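Nickel-dependent hydrogenase large subunit (Allochromatium vinosum, PDB 3MYR) carries the nickel-iron centre of a heterodimeric membrane-bound hydrogenase, which oxidises dihydrogen and passes the electrons on to an acceptor. Local coordinates at residues Asp103-Phe108 against Arg250-Gln255. Residues are numbered along the deposited sequence; the frame is centred on the assembly and turned at random.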
loop_
_atom_site.group_PDB
_atom_site.type_symbol
_atom_site.label_atom_id
_atom_site.label_comp_id
_atom_site.label_asym_id
_atom_site.label_seq_id
_atom_site.Cartn_x
_atom_site.Cartn_y
_atom_site.Cartn_z
ATOM N N ASP B 103 -8.591 0.930 0.652
ATOM C CA ASP B 103 -7.432 1.777 0.438
ATOM C C ASP B 103 -7.866 3.284 0.252
ATOM O O ASP B 103 -7.315 4.164 0.884
ATOM C CB ASP B 103 -6.765 1.237 -0.839
ATOM C CG ASP B 103 -5.378 1.745 -1.063
ATOM O OD1 ASP B 103 -5.036 2.884 -0.596
ATOM O OD2 ASP B 103 -4.598 0.983 -1.728
ATOM N N HIS B 104 -8.901 3.572 -0.534
ATOM C CA HIS B 104 -9.364 4.950 -0.726
ATOM C C HIS B 104 -9.893 5.574 0.546
ATOM O O HIS B 104 -9.659 6.759 0.764
ATOM C CB HIS B 104 -10.481 5.014 -1.803
ATOM C CG HIS B 104 -9.958 4.844 -3.207
ATOM N ND1 HIS B 104 -8.600 4.869 -3.486
ATOM C CD2 HIS B 104 -10.592 4.788 -4.406
ATOM C CE1 HIS B 104 -8.427 4.797 -4.797
ATOM N NE2 HIS B 104 -9.615 4.714 -5.375
ATOM N N VAL B 105 -10.674 4.806 1.332
ATOM C CA VAL B 105 -11.277 5.335 2.558
ATOM C C VAL B 105 -10.131 5.687 3.525
ATOM O O VAL B 105 -10.105 6.786 4.099
ATOM C CB VAL B 105 -12.252 4.305 3.205
ATOM C CG1 VAL B 105 -12.515 4.615 4.739
ATOM C CG2 VAL B 105 -13.574 4.264 2.393
ATOM N N MET B 106 -9.152 4.803 3.653
ATOM C CA MET B 106 -8.059 5.131 4.613
ATOM C C MET B 106 -7.198 6.229 4.014
ATOM O O MET B 106 -6.675 7.031 4.777
ATOM C CB MET B 106 -7.100 3.924 4.833
ATOM C CG MET B 106 -7.817 2.786 5.663
ATOM S SD MET B 106 -6.523 1.525 6.110
ATOM C CE MET B 106 -5.495 2.305 7.368
ATOM N N HIS B 107 -6.987 6.248 2.682
ATOM C CA HIS B 107 -6.223 7.393 2.180
ATOM C C HIS B 107 -6.916 8.702 2.574
ATOM O O HIS B 107 -6.301 9.642 3.104
ATOM C CB HIS B 107 -6.079 7.452 0.630
ATOM C CG HIS B 107 -5.351 8.664 0.185
ATOM N ND1 HIS B 107 -5.969 9.762 -0.374
ATOM C CD2 HIS B 107 -4.051 9.008 0.350
ATOM C CE1 HIS B 107 -5.067 10.691 -0.616
ATOM N NE2 HIS B 107 -3.893 10.257 -0.184
ATOM N N PHE B 108 -8.197 8.777 2.305
ATOM C CA PHE B 108 -8.895 10.011 2.572
ATOM C C PHE B 108 -8.832 10.432 4.068
ATOM O O PHE B 108 -8.499 11.574 4.366
ATOM C CB PHE B 108 -10.334 9.995 2.097
ATOM C CG PHE B 108 -11.040 11.330 2.375
ATOM C CD1 PHE B 108 -11.906 11.472 3.455
ATOM C CD2 PHE B 108 -10.752 12.447 1.580
ATOM C CE1 PHE B 108 -12.536 12.751 3.730
ATOM C CE2 PHE B 108 -11.341 13.692 1.805
ATOM C CZ PHE B 108 -12.251 13.848 2.900
ATOM N N ARG B 250 -20.511 -0.908 1.451
ATOM C CA ARG B 250 -21.439 -0.021 0.783
ATOM C C ARG B 250 -21.901 1.096 1.729
ATOM O O ARG B 250 -21.963 2.280 1.347
ATOM C CB ARG B 250 -22.701 -0.750 0.278
ATOM C CG ARG B 250 -23.549 0.128 -0.668
ATOM C CD ARG B 250 -24.374 -0.809 -1.605
ATOM N NE ARG B 250 -24.862 -0.161 -2.843
ATOM C CZ ARG B 250 -25.947 0.620 -2.905
ATOM N NH1 ARG B 250 -26.330 1.153 -4.050
ATOM N NH2 ARG B 250 -26.662 0.885 -1.827
ATOM N N THR B 251 -22.294 0.727 2.930
ATOM C CA THR B 251 -22.853 1.690 3.848
ATOM C C THR B 251 -21.806 2.744 4.193
ATOM O O THR B 251 -22.127 3.923 4.262
ATOM C CB THR B 251 -23.265 0.980 5.168
ATOM O OG1 THR B 251 -24.260 0.051 4.815
ATOM C CG2 THR B 251 -23.946 1.974 6.184
ATOM N N PHE B 252 -20.560 2.332 4.433
ATOM C CA PHE B 252 -19.543 3.327 4.907
ATOM C C PHE B 252 -19.208 4.301 3.781
ATOM O O PHE B 252 -19.119 5.533 4.000
ATOM C CB PHE B 252 -18.292 2.662 5.456
ATOM C CG PHE B 252 -17.439 3.554 6.305
ATOM C CD1 PHE B 252 -16.397 4.316 5.729
ATOM C CD2 PHE B 252 -17.684 3.686 7.654
ATOM C CE1 PHE B 252 -15.619 5.207 6.557
ATOM C CE2 PHE B 252 -16.898 4.564 8.463
ATOM C CZ PHE B 252 -15.833 5.262 7.899
ATOM N N VAL B 253 -19.144 3.781 2.551
ATOM C CA VAL B 253 -18.877 4.673 1.391
ATOM C C VAL B 253 -20.027 5.644 1.174
ATOM O O VAL B 253 -19.808 6.871 1.068
ATOM C CB VAL B 253 -18.601 3.844 0.071
ATOM C CG1 VAL B 253 -18.520 4.743 -1.193
ATOM C CG2 VAL B 253 -17.317 3.036 0.235
ATOM N N ASP B 254 -21.260 5.132 1.121
ATOM C CA ASP B 254 -22.409 5.985 0.833
ATOM C C ASP B 254 -22.625 7.042 1.924
ATOM O O ASP B 254 -23.100 8.101 1.637
ATOM C CB ASP B 254 -23.727 5.200 0.782
ATOM C CG ASP B 254 -23.890 4.396 -0.457
ATOM O OD1 ASP B 254 -24.784 3.483 -0.450
ATOM O OD2 ASP B 254 -23.098 4.625 -1.395
ATOM N N GLN B 255 -22.469 6.655 3.176
ATOM C CA GLN B 255 -22.955 7.464 4.264
ATOM C C GLN B 255 -21.836 8.217 4.958
ATOM O O GLN B 255 -22.131 9.119 5.725
ATOM C CB GLN B 255 -23.635 6.561 5.344
ATOM C CG GLN B 255 -24.967 5.950 4.805
ATOM C CD GLN B 255 -25.827 5.303 5.893
ATOM O OE1 GLN B 255 -25.385 5.035 6.998
ATOM N NE2 GLN B 255 -27.055 5.044 5.563
#
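The 2.8 Å backbone bond from His107 N to Asp103 O closes the helical turn that holds Val105 toward Phe252 and Val253, on a second helix. The helices come nearest at Val105 and Val253, whose CA atoms are 7.7 Å apart. The main touch is made by one methyl: Val105 CG1 comes within 3.6 Å of Phe252 CE1, and it lies 4.0 Å from Phe252 CD1. It approaches the ring obliquely, near CD1 and CE1. Phe252 CG is anti to the backbone N (chi1 -162°), which extends the ring from its helix toward Val105. The other methyl, Val105 CG2, has only a looser neighbour in Val253 CG2, 4.5 Å away. On the second helix a 2.9 Å bond from Asp254 N to Arg250 O spans the turn carrying Phe252 and Val253; a wider pi-type turn takes in 253-255.

Helix 181-201 adds to the apolar seam: Trp197 stacks on the Phe252 ring and also touches Val105, while Ala194 packs against both. Charged groups stay off the seam; Asp103 reaches Arg487, which lines the nickel-iron pocket, and Arg250 and Asp254 pair with Asp442 and Lys438 of helix 426-456.

Helices 86-112 and 236-265 thus meet inside the helical part of the large subunit, with the side chain of Val105 about 14 Å from the nickel-iron centre. With 109 Å² buried and only carbon atoms meeting, this small join rests on van der Waals and hydrophobic packing, with no directional bond between the two segments.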